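Local coordinates for cobalamin biosynthesis protein CobN (Mycobacterium tuberculosis, PDB 7C6O), which is the large, catalytic subunit of cobaltochelatase, which probably binds the corrin ring and inserts cobalt into it during cobalamin biosynthesis, at residues A980-R990 / D1045-R1053; T1169-R1179 / T1213-E1223. All coordinates share one frame; numbering follows the deposited sequence. Where two conformers were deposited one is given.

Overall arrangement
Interaction 1 and interaction 2 follow one another along the chain, and their centres stand about 50 Å apart with no atoms touching. Neither shares a helix with the other, and both lie well away from the centre of the chain, partly buried. Interaction 1 joins helix 973-985 and the short helix 988-991 to helix 1044-1051 in the region built round a mixed sheet, and its chemistry is mainly polar and ionic: two aspartates of low exposure are gripped by arginines, with a water between them. Interaction 2 belongs to the all-helical C-terminal part. There methyl groups do most of the work, and one modest salt bridge closes the end nearer the C-termini of both segments.

Interaction 1. Residues A980-R990 / D1045-R1053; sequences ADLAHHGDQRR and DDMNRQYRR
Helices 980-985 and 1045-1051 run roughly antiparallel, at 141°, with their axes 12.5 Å apart, and long side chains span the gap as a salt-bridge network centred on Asp981. Arg1053 grips this carboxylate end-on: NH2 reaches Asp981 OD1 at 2.6 Å in an almost straight bond (176°), while NH1 goes to OD2. Its chain is extended from CG to NE, which carries the guanidinium across to the other helix. Gln1050 NE2 donates to Asp981 OD2 at 2.9 Å, nearly in line with the C-O bond. Three bonds, from Arg1053 and Gln1050, thus hold this buried carboxylate. Arg1049 is less certain, being one of two deposited conformers; as given, its NH2 bonds to Asp981 OD1 at 3.2 Å, from the opposite face of the carboxylate plane to Arg1053 NH2. The positive charges probably favour the ionised form of Asp981.

In that same conformer Arg1049 meets His984. The imidazole, its CG anti to the backbone N, takes the guanidinium flat over one face, with centres 4.0 Å apart and planes 24° from parallel.

A second ion pair forms where the chain turns after Gly986, whose positive phi ends the first helix. Asp987 caps the short helix that follows by accepting from Arg990 N. Arg990 bends at chi3 and grips Asp1046 side-on, NE and NH2 both reaching OD1. Segment 1045-1053 is tied to the sheet region as Tyr1051 packs on helix 1072-1089 and Gln1050 on Thr937 of strand 935-940.

His985 lies beside the two aspartates, with water 1 between their carboxylates. Its ring has Asp981 O over one face and Arg990 on the other, and Asp987 N donates to ND1 in the ring plane. At the ring edge, NE2 lies 2.8 Å from the oxygen of water 1, which is also within hydrogen-bonding distance of Asp981 OD2 and Asp1046 OD1.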
loop_
_atom_site.group_PDB
_atom_site.type_symbol
_atom_site.label_atom_id
_atom_site.label_comp_id
_atom_site.label_asym_id
_atom_site.label_seq_id
_atom_site.Cartn_x
_atom_site.Cartn_y
_atom_site.Cartn_z
ATOM N N ALA A 980 -23.968 -1.286 28.017
ATOM C CA ALA A 980 -25.119 -2.108 27.654
ATOM C C ALA A 980 -24.684 -3.509 27.245
ATOM O O ALA A 980 -25.322 -4.500 27.618
ATOM C CB ALA A 980 -25.911 -1.439 26.529
ATOM N N ASP A 981 -23.595 -3.614 26.479
ATOM C CA ASP A 981 -23.090 -4.925 26.087
ATOM C C ASP A 981 -22.482 -5.658 27.273
ATOM O O ASP A 981 -22.640 -6.879 27.403
ATOM C CB ASP A 981 -22.063 -4.779 24.964
ATOM C CG ASP A 981 -22.689 -4.345 23.655
ATOM O OD1 ASP A 981 -23.934 -4.287 23.579
ATOM O OD2 ASP A 981 -21.935 -4.060 22.703
ATOM N N LEU A 982 -21.779 -4.931 28.146
ATOM C CA LEU A 982 -21.224 -5.545 29.348
ATOM C C LEU A 982 -22.322 -6.136 30.222
ATOM O O LEU A 982 -22.137 -7.190 30.841
ATOM C CB LEU A 982 -20.410 -4.515 30.131
ATOM C CG LEU A 982 -19.681 -5.031 31.371
ATOM C CD1 LEU A 982 -18.584 -6.012 30.981
ATOM C CD2 LEU A 982 -19.116 -3.874 32.181
ATOM N N ALA A 983 -23.476 -5.471 30.286
ATOM C CA ALA A 983 -24.604 -6.015 31.031
ATOM C C ALA A 983 -25.198 -7.245 30.360
ATOM O O ALA A 983 -25.912 -8.010 31.016
ATOM C CB ALA A 983 -25.684 -4.947 31.205
ATOM N N HIS A 984 -24.915 -7.454 29.074
ATOM C CA HIS A 984 -25.498 -8.582 28.359
ATOM C C HIS A 984 -24.671 -9.849 28.549
ATOM O O HIS A 984 -25.213 -10.912 28.873
ATOM C CB HIS A 984 -25.636 -8.244 26.876
ATOM C CG HIS A 984 -26.231 -9.344 26.056
ATOM N ND1 HIS A 984 -27.585 -9.595 26.018
ATOM C CD2 HIS A 984 -25.655 -10.258 25.239
ATOM C CE1 HIS A 984 -27.818 -10.617 25.212
ATOM N NE2 HIS A 984 -26.663 -11.036 24.727
ATOM N N HIS A 985 -23.355 -9.756 28.355
ATOM C CA HIS A 985 -22.496 -10.929 28.401
ATOM C C HIS A 985 -21.332 -10.816 29.379
ATOM O O HIS A 985 -20.592 -11.792 29.543
ATOM C CB HIS A 985 -21.951 -11.243 27.000
ATOM C CG HIS A 985 -21.327 -10.068 26.315
ATOM N ND1 HIS A 985 -20.289 -9.347 26.866
ATOM C CD2 HIS A 985 -21.588 -9.494 25.117
ATOM C CE1 HIS A 985 -19.940 -8.378 26.039
ATOM N NE2 HIS A 985 -20.713 -8.445 24.969
ATOM N N GLY A 986 -21.138 -9.665 30.018
ATOM C CA GLY A 986 -20.137 -9.552 31.064
ATOM C C GLY A 986 -18.694 -9.590 30.615
ATOM O O GLY A 986 -17.802 -9.649 31.466
ATOM N N ASP A 987 -18.428 -9.550 29.309
ATOM C CA ASP A 987 -17.071 -9.633 28.777
ATOM C C ASP A 987 -16.613 -8.230 28.384
ATOM O O ASP A 987 -17.124 -7.651 27.418
ATOM C CB ASP A 987 -17.022 -10.590 27.588
ATOM C CG ASP A 987 -15.606 -10.925 27.161
ATOM O OD1 ASP A 987 -14.789 -9.997 26.994
ATOM O OD2 ASP A 987 -15.310 -12.126 26.993
ATOM N N GLN A 988 -15.634 -7.696 29.121
ATOM C CA GLN A 988 -15.199 -6.318 28.905
ATOM C C GLN A 988 -14.498 -6.152 27.562
ATOM O O GLN A 988 -14.714 -5.154 26.863
ATOM C CB GLN A 988 -14.280 -5.873 30.044
ATOM C CG GLN A 988 -13.750 -4.450 29.900
ATOM C CD GLN A 988 -14.832 -3.396 30.069
ATOM O OE1 GLN A 988 -15.830 -3.621 30.752
ATOM N NE2 GLN A 988 -14.637 -2.241 29.443
ATOM N N ARG A 989 -13.646 -7.111 27.188
ATOM C CA ARG A 989 -12.957 -7.024 25.903
ATOM C C ARG A 989 -13.944 -7.057 24.743
ATOM O O ARG A 989 -13.790 -6.318 23.763
ATOM C CB ARG A 989 -11.933 -8.155 25.779
ATOM C CG ARG A 989 -11.332 -8.336 24.381
ATOM C CD ARG A 989 -10.328 -7.238 24.011
ATOM N NE ARG A 989 -10.981 -6.012 23.555
ATOM C CZ ARG A 989 -10.351 -5.007 22.953
ATOM N NH1 ARG A 989 -9.046 -5.078 22.722
ATOM N NH2 ARG A 989 -11.028 -3.930 22.576
ATOM N N ARG A 990 -14.973 -7.904 24.835
ATOM C CA ARG A 990 -15.994 -7.925 23.793
ATOM C C ARG A 990 -16.764 -6.611 23.752
ATOM O O ARG A 990 -17.102 -6.114 22.671
ATOM C CB ARG A 990 -16.953 -9.095 24.011
ATOM C CG ARG A 990 -16.341 -10.469 23.796
ATOM C CD ARG A 990 -17.427 -11.534 23.811
ATOM N NE ARG A 990 -18.498 -11.198 22.877
ATOM C CZ ARG A 990 -19.674 -11.813 22.828
ATOM N NH1 ARG A 990 -19.942 -12.806 23.665
ATOM N NH2 ARG A 990 -20.585 -11.430 21.945
ATOM N N ASP A 1045 -20.819 -12.300 16.421
ATOM C CA ASP A 1045 -21.831 -11.764 17.325
ATOM C C ASP A 1045 -21.488 -10.343 17.754
ATOM O O ASP A 1045 -22.376 -9.489 17.863
ATOM C CB ASP A 1045 -21.983 -12.681 18.538
ATOM C CG ASP A 1045 -22.716 -13.967 18.206
ATOM O OD1 ASP A 1045 -23.631 -13.930 17.354
ATOM O OD2 ASP A 1045 -22.379 -15.016 18.794
ATOM N N ASP A 1046 -20.203 -10.067 17.992
ATOM C CA ASP A 1046 -19.796 -8.708 18.331
ATOM C C ASP A 1046 -19.972 -7.769 17.144
ATOM O O ASP A 1046 -20.380 -6.614 17.316
ATOM C CB ASP A 1046 -18.348 -8.693 18.813
ATOM C CG ASP A 1046 -18.185 -9.331 20.175
ATOM O OD1 ASP A 1046 -19.126 -9.235 20.989
ATOM O OD2 ASP A 1046 -17.121 -9.927 20.428
ATOM N N MET A 1047 -19.672 -8.241 15.931
ATOM C CA MET A 1047 -19.874 -7.396 14.757
ATOM C C MET A 1047 -21.346 -7.045 14.584
ATOM O O MET A 1047 -21.686 -5.891 14.299
ATOM C CB MET A 1047 -19.342 -8.082 13.499
ATOM C CG MET A 1047 -19.073 -7.113 12.353
ATOM S SD MET A 1047 -19.156 -7.871 10.721
ATOM C CE MET A 1047 -20.920 -8.134 10.575
ATOM N N ASN A 1048 -22.235 -8.027 14.764
ATOM C CA ASN A 1048 -23.663 -7.773 14.602
ATOM C C ASN A 1048 -24.171 -6.783 15.644
ATOM O O ASN A 1048 -24.978 -5.901 15.327
ATOM C CB ASN A 1048 -24.445 -9.086 14.678
ATOM C CG ASN A 1048 -24.151 -10.011 13.506
ATOM O OD1 ASN A 1048 -23.773 -9.563 12.426
ATOM N ND2 ASN A 1048 -24.328 -11.308 13.718
ATOM N N ARG A 1049 -23.711 -6.913 16.891
ATOM C CA ARG A 1049 -24.145 -5.985 17.931
ATOM C C ARG A 1049 -23.765 -4.550 17.584
ATOM O O ARG A 1049 -24.578 -3.633 17.750
ATOM C CB ARG A 1049 -23.552 -6.387 19.283
ATOM C CG ARG A 1049 -24.039 -7.735 19.791
ATOM C CD ARG A 1049 -23.510 -8.042 21.182
ATOM N NE ARG A 1049 -24.200 -7.266 22.206
ATOM C CZ ARG A 1049 -25.361 -7.619 22.749
ATOM N NH1 ARG A 1049 -25.963 -8.736 22.363
ATOM N NH2 ARG A 1049 -25.922 -6.854 23.676
ATOM N N GLN A 1050 -22.542 -4.337 17.092
ATOM C CA GLN A 1050 -22.100 -2.982 16.779
ATOM C C GLN A 1050 -22.710 -2.470 15.478
ATOM O O GLN A 1050 -23.070 -1.292 15.387
ATOM C CB GLN A 1050 -20.571 -2.920 16.714
ATOM C CG GLN A 1050 -19.849 -3.567 17.895
ATOM C CD GLN A 1050 -20.420 -3.165 19.246
ATOM O OE1 GLN A 1050 -20.847 -2.026 19.447
ATOM N NE2 GLN A 1050 -20.427 -4.107 20.185
ATOM N N TYR A 1051 -22.832 -3.328 14.461
ATOM C CA TYR A 1051 -23.418 -2.874 13.201
ATOM C C TYR A 1051 -24.881 -2.492 13.367
ATOM O O TYR A 1051 -25.358 -1.575 12.690
ATOM C CB TYR A 1051 -23.264 -3.943 12.116
ATOM C CG TYR A 1051 -21.962 -3.851 11.354
ATOM C CD1 TYR A 1051 -20.747 -3.854 12.026
ATOM C CD2 TYR A 1051 -21.943 -3.765 9.965
ATOM C CE1 TYR A 1051 -19.549 -3.770 11.343
ATOM C CE2 TYR A 1051 -20.745 -3.682 9.269
ATOM C CZ TYR A 1051 -19.550 -3.686 9.968
ATOM O OH TYR A 1051 -18.345 -3.606 9.304
ATOM N N ARG A 1052 -25.606 -3.164 14.268
ATOM C CA ARG A 1052 -26.993 -2.786 14.515
ATOM C C ARG A 1052 -27.116 -1.356 15.023
ATOM O O ARG A 1052 -28.176 -0.743 14.858
ATOM C CB ARG A 1052 -27.648 -3.752 15.511
ATOM C CG ARG A 1052 -28.085 -5.075 14.895
ATOM C CD ARG A 1052 -28.901 -5.911 15.875
ATOM N NE ARG A 1052 -28.358 -7.258 16.024
ATOM C CZ ARG A 1052 -28.793 -8.326 15.362
ATOM N NH1 ARG A 1052 -29.794 -8.218 14.497
ATOM N NH2 ARG A 1052 -28.227 -9.507 15.570
ATOM N N ARG A 1053 -26.057 -0.809 15.618
ATOM C CA ARG A 1053 -26.077 0.548 16.145
ATOM C C ARG A 1053 -25.631 1.598 15.138
ATOM O O ARG A 1053 -25.773 2.794 15.419
ATOM C CB ARG A 1053 -25.186 0.649 17.388
ATOM C CG ARG A 1053 -25.653 -0.190 18.562
ATOM C CD ARG A 1053 -24.891 0.184 19.821
ATOM N NE ARG A 1053 -25.355 -0.559 20.989
ATOM C CZ ARG A 1053 -24.699 -1.579 21.532
ATOM N NH1 ARG A 1053 -23.545 -1.979 21.016
ATOM N NH2 ARG A 1053 -25.196 -2.195 22.597
HETATM O O HOH W 1 -20.296 -6.780 22.709
#

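Interaction 2. Residues T1169-R1179 / T1213-E1223; sequences TQRYVLDAQNR and TLDGLRQVLLE
Thr1169, Val1173 and Leu1174 pack their methyls against helix 1213-1223, in a near-parallel helix pair: the axes of 1169-1174 and 1213-1223 run 11.0 Å apart at 20°. The apolar part starts at Thr1169, whose CG2 touches Leu1217 CD2 at 3.7 Å and also meets Thr1213 CG2. With OG1 beside the backbone N and bonded to Tyr1165 O in its own helix, CG2 is the branch that faces across. Val1173 CG1, anti to the backbone N (chi1 -179°), reaches Leu1217 CD2 at 3.8 Å and Val1220 CG1 at 4.0 Å. Leu1174 CD2 lies over the backbone at Gly1216, 4.1 Å from its carbonyl C, and also touches Val1220 CG2.

The polar part belongs to Arg1179, on the next helix, which Asp1175 N-caps by accepting from Asn1178 N. The Arg1179 chain bends at chi2 and chi3, laying the guanidinium face over Val1220 CG2, which sits 3.6 Å from CZ. From there Arg1179 NH1 makes a 3.3 Å salt-bridge hydrogen bond to Glu1223 OE1, well above the carboxylate plane.

The pair joins the C-terminal helix 1211-1226 to the helical bundle. Helix 1187-1203 packs beside both segments, through Met1193 on Val1173 and His1191 and Leu1198 on Leu1221, while Tyr1172 reaches into helices 1126-1132 and 1136-1157.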
loop_
_atom_site.group_PDB
_atom_site.type_symbol
_atom_site.label_atom_id
_atom_site.label_comp_id
_atom_site.label_asym_id
_atom_site.label_seq_id
_atom_site.Cartn_x
_atom_site.Cartn_y
_atom_site.Cartn_z
ATOM N N THR A 1169 -28.583 2.642 -20.225
ATOM C CA THR A 1169 -28.855 1.697 -21.304
ATOM C C THR A 1169 -28.757 2.373 -22.667
ATOM O O THR A 1169 -28.136 1.842 -23.595
ATOM C CB THR A 1169 -30.238 1.070 -21.106
ATOM O OG1 THR A 1169 -30.266 0.354 -19.866
ATOM C CG2 THR A 1169 -30.572 0.116 -22.246
ATOM N N GLN A 1170 -29.358 3.556 -22.802
ATOM C CA GLN A 1170 -29.384 4.227 -24.096
ATOM C C GLN A 1170 -27.996 4.720 -24.495
ATOM O O GLN A 1170 -27.564 4.525 -25.637
ATOM C CB GLN A 1170 -30.384 5.385 -24.064
ATOM C CG GLN A 1170 -30.476 6.157 -25.365
ATOM C CD GLN A 1170 -30.864 5.278 -26.536
ATOM O OE1 GLN A 1170 -31.696 4.379 -26.406
ATOM N NE2 GLN A 1170 -30.255 5.529 -27.690
ATOM N N ARG A 1171 -27.279 5.357 -23.564
ATOM C CA ARG A 1171 -26.001 5.967 -23.918
ATOM C C ARG A 1171 -24.923 4.918 -24.166
ATOM O O ARG A 1171 -24.105 5.067 -25.080
ATOM C CB ARG A 1171 -25.549 6.937 -22.824
ATOM C CG ARG A 1171 -26.482 8.117 -22.598
ATOM C CD ARG A 1171 -26.678 8.914 -23.871
ATOM N NE ARG A 1171 -25.484 9.662 -24.249
ATOM C CZ ARG A 1171 -25.268 10.153 -25.465
ATOM N NH1 ARG A 1171 -26.162 9.963 -26.427
ATOM N NH2 ARG A 1171 -24.155 10.827 -25.723
ATOM N N TYR A 1172 -24.896 3.856 -23.359
ATOM C CA TYR A 1172 -23.805 2.891 -23.424
ATOM C C TYR A 1172 -24.050 1.782 -24.439
ATOM O O TYR A 1172 -23.123 1.381 -25.153
ATOM C CB TYR A 1172 -23.569 2.255 -22.047
ATOM C CG TYR A 1172 -22.737 3.075 -21.083
ATOM C CD1 TYR A 1172 -22.699 4.460 -21.156
ATOM C CD2 TYR A 1172 -21.978 2.451 -20.102
ATOM C CE1 TYR A 1172 -21.931 5.201 -20.272
ATOM C CE2 TYR A 1172 -21.209 3.182 -19.214
ATOM C CZ TYR A 1172 -21.189 4.554 -19.303
ATOM O OH TYR A 1172 -20.424 5.272 -18.413
ATOM N N VAL A 1173 -25.277 1.274 -24.521
ATOM C CA VAL A 1173 -25.567 0.015 -25.197
ATOM C C VAL A 1173 -26.334 0.231 -26.499
ATOM O O VAL A 1173 -25.979 -0.330 -27.538
ATOM C CB VAL A 1173 -26.328 -0.944 -24.257
ATOM C CG1 VAL A 1173 -26.601 -2.276 -24.948
ATOM C CG2 VAL A 1173 -25.536 -1.153 -22.974
ATOM N N LEU A 1174 -27.393 1.036 -26.460
ATOM C CA LEU A 1174 -28.271 1.176 -27.618
ATOM C C LEU A 1174 -27.833 2.280 -28.572
ATOM O O LEU A 1174 -28.147 2.214 -29.767
ATOM C CB LEU A 1174 -29.710 1.430 -27.159
ATOM C CG LEU A 1174 -30.329 0.313 -26.311
ATOM C CD1 LEU A 1174 -31.775 0.639 -25.960
ATOM C CD2 LEU A 1174 -30.231 -1.032 -27.023
ATOM N N ASP A 1175 -27.115 3.287 -28.076
ATOM C CA ASP A 1175 -26.612 4.354 -28.931
ATOM C C ASP A 1175 -25.769 3.779 -30.064
ATOM O O ASP A 1175 -24.860 2.978 -29.829
ATOM C CB ASP A 1175 -25.785 5.336 -28.104
ATOM C CG ASP A 1175 -25.187 6.444 -28.943
ATOM O OD1 ASP A 1175 -25.951 7.320 -29.399
ATOM O OD2 ASP A 1175 -23.953 6.441 -29.143
ATOM N N ALA A 1176 -26.074 4.194 -31.298
ATOM C CA ALA A 1176 -25.419 3.607 -32.463
ATOM C C ALA A 1176 -23.909 3.810 -32.425
ATOM O O ALA A 1176 -23.144 2.874 -32.689
ATOM C CB ALA A 1176 -26.003 4.199 -33.747
ATOM N N GLN A 1177 -23.459 5.022 -32.090
ATOM C CA GLN A 1177 -22.027 5.300 -32.096
ATOM C C GLN A 1177 -21.297 4.484 -31.036
ATOM O O GLN A 1177 -20.235 3.911 -31.308
ATOM C CB GLN A 1177 -21.776 6.793 -31.889
ATOM C CG GLN A 1177 -20.302 7.175 -31.935
ATOM C CD GLN A 1177 -20.073 8.663 -31.751
ATOM O OE1 GLN A 1177 -21.004 9.417 -31.472
ATOM N NE2 GLN A 1177 -18.825 9.094 -31.908
ATOM N N ASN A 1178 -21.846 4.414 -29.822
ATOM C CA ASN A 1178 -21.159 3.675 -28.770
ATOM C C ASN A 1178 -21.262 2.172 -28.990
ATOM O O ASN A 1178 -20.311 1.434 -28.708
ATOM C CB ASN A 1178 -21.712 4.056 -27.400
ATOM C CG ASN A 1178 -20.671 3.932 -26.309
ATOM O OD1 ASN A 1178 -19.689 4.674 -26.295
ATOM N ND2 ASN A 1178 -20.868 2.983 -25.397
ATOM N N ARG A 1179 -22.405 1.698 -29.497
ATOM C CA ARG A 1179 -22.549 0.275 -29.792
ATOM C C ARG A 1179 -21.543 -0.178 -30.845
ATOM O O ARG A 1179 -20.931 -1.244 -30.713
ATOM C CB ARG A 1179 -23.971 -0.028 -30.260
ATOM C CG ARG A 1179 -24.120 -1.415 -30.855
ATOM C CD ARG A 1179 -25.055 -2.270 -30.030
ATOM N NE ARG A 1179 -26.445 -2.100 -30.435
ATOM C CZ ARG A 1179 -27.141 -3.013 -31.104
ATOM N NH1 ARG A 1179 -26.576 -4.165 -31.438
ATOM N NH2 ARG A 1179 -28.403 -2.778 -31.430
ATOM N N THR A 1213 -37.336 -1.436 -24.388
ATOM C CA THR A 1213 -35.935 -1.297 -24.004
ATOM C C THR A 1213 -35.325 -2.645 -23.637
ATOM O O THR A 1213 -34.197 -2.952 -24.039
ATOM C CB THR A 1213 -35.814 -0.304 -22.847
ATOM O OG1 THR A 1213 -36.422 0.938 -23.227
ATOM C CG2 THR A 1213 -34.348 -0.050 -22.495
ATOM N N LEU A 1214 -36.055 -3.470 -22.881
ATOM C CA LEU A 1214 -35.552 -4.804 -22.565
ATOM C C LEU A 1214 -35.382 -5.643 -23.828
ATOM O O LEU A 1214 -34.406 -6.393 -23.956
ATOM C CB LEU A 1214 -36.484 -5.502 -21.573
ATOM C CG LEU A 1214 -36.607 -4.877 -20.181
ATOM C CD1 LEU A 1214 -37.411 -5.783 -19.260
ATOM C CD2 LEU A 1214 -35.238 -4.587 -19.587
ATOM N N ASP A 1215 -36.317 -5.524 -24.776
ATOM C CA ASP A 1215 -36.176 -6.238 -26.043
ATOM C C ASP A 1215 -34.914 -5.809 -26.779
ATOM O O ASP A 1215 -34.215 -6.641 -27.368
ATOM C CB ASP A 1215 -37.409 -6.013 -26.922
ATOM C CG ASP A 1215 -38.653 -6.693 -26.379
ATOM O OD1 ASP A 1215 -38.516 -7.659 -25.601
ATOM O OD2 ASP A 1215 -39.770 -6.264 -26.739
ATOM N N GLY A 1216 -34.608 -4.510 -26.757
ATOM C CA GLY A 1216 -33.369 -4.045 -27.359
ATOM C C GLY A 1216 -32.143 -4.627 -26.681
ATOM O O GLY A 1216 -31.173 -4.997 -27.345
ATOM N N LEU A 1217 -32.175 -4.728 -25.350
ATOM C CA LEU A 1217 -31.052 -5.320 -24.627
ATOM C C LEU A 1217 -30.883 -6.795 -24.977
ATOM O O LEU A 1217 -29.757 -7.266 -25.177
ATOM C CB LEU A 1217 -31.244 -5.139 -23.123
ATOM C CG LEU A 1217 -30.960 -3.728 -22.603
ATOM C CD1 LEU A 1217 -31.415 -3.566 -21.161
ATOM C CD2 LEU A 1217 -29.476 -3.417 -22.733
ATOM N N ARG A 1218 -31.989 -7.539 -25.051
ATOM C CA ARG A 1218 -31.902 -8.950 -25.418
ATOM C C ARG A 1218 -31.389 -9.119 -26.843
ATOM O O ARG A 1218 -30.652 -10.067 -27.138
ATOM C CB ARG A 1218 -33.265 -9.622 -25.252
ATOM C CG ARG A 1218 -33.806 -9.579 -23.834
ATOM C CD ARG A 1218 -35.120 -10.339 -23.715
ATOM N NE ARG A 1218 -35.753 -10.132 -22.413
ATOM C CZ ARG A 1218 -36.812 -9.355 -22.209
ATOM N NH1 ARG A 1218 -37.375 -8.715 -23.225
ATOM N NH2 ARG A 1218 -37.316 -9.225 -20.988
ATOM N N GLN A 1219 -31.771 -8.210 -27.744
ATOM C CA GLN A 1219 -31.260 -8.267 -29.111
ATOM C C GLN A 1219 -29.753 -8.046 -29.143
ATOM O O GLN A 1219 -29.037 -8.718 -29.895
ATOM C CB GLN A 1219 -31.974 -7.234 -29.983
ATOM C CG GLN A 1219 -31.378 -7.069 -31.375
ATOM C CD GLN A 1219 -31.669 -8.246 -32.289
ATOM O OE1 GLN A 1219 -32.440 -9.142 -31.945
ATOM N NE2 GLN A 1219 -31.054 -8.245 -33.467
ATOM N N VAL A 1220 -29.254 -7.105 -28.337
ATOM C CA VAL A 1220 -27.813 -6.872 -28.265
ATOM C C VAL A 1220 -27.098 -8.130 -27.791
ATOM O O VAL A 1220 -26.054 -8.510 -28.337
ATOM C CB VAL A 1220 -27.509 -5.665 -27.356
ATOM C CG1 VAL A 1220 -26.010 -5.518 -27.147
ATOM C CG2 VAL A 1220 -28.088 -4.386 -27.955
ATOM N N LEU A 1221 -27.650 -8.799 -26.774
ATOM C CA LEU A 1221 -27.102 -10.079 -26.333
ATOM C C LEU A 1221 -26.997 -11.061 -27.493
ATOM O O LEU A 1221 -25.970 -11.723 -27.672
ATOM C CB LEU A 1221 -27.972 -10.677 -25.225
ATOM C CG LEU A 1221 -27.810 -10.214 -23.780
ATOM C CD1 LEU A 1221 -28.551 -11.170 -22.857
ATOM C CD2 LEU A 1221 -26.343 -10.123 -23.395
ATOM N N LEU A 1222 -28.058 -11.157 -28.298
ATOM C CA LEU A 1222 -28.101 -12.150 -29.367
ATOM C C LEU A 1222 -27.113 -11.822 -30.480
ATOM O O LEU A 1222 -26.401 -12.708 -30.965
ATOM C CB LEU A 1222 -29.523 -12.250 -29.919
ATOM C CG LEU A 1222 -29.862 -13.512 -30.712
ATOM C CD1 LEU A 1222 -29.721 -14.743 -29.830
ATOM C CD2 LEU A 1222 -31.264 -13.421 -31.292
ATOM N N GLU A 1223 -27.053 -10.554 -30.901
ATOM C CA GLU A 1223 -26.130 -10.180 -31.967
ATOM C C GLU A 1223 -24.679 -10.273 -31.518
ATOM O O GLU A 1223 -23.803 -10.594 -32.326
ATOM C CB GLU A 1223 -26.430 -8.766 -32.460
ATOM C CG GLU A 1223 -27.784 -8.611 -33.123
ATOM C CD GLU A 1223 -28.007 -7.211 -33.659
ATOM O OE1 GLU A 1223 -27.021 -6.453 -33.771
ATOM O OE2 GLU A 1223 -29.168 -6.869 -33.965
#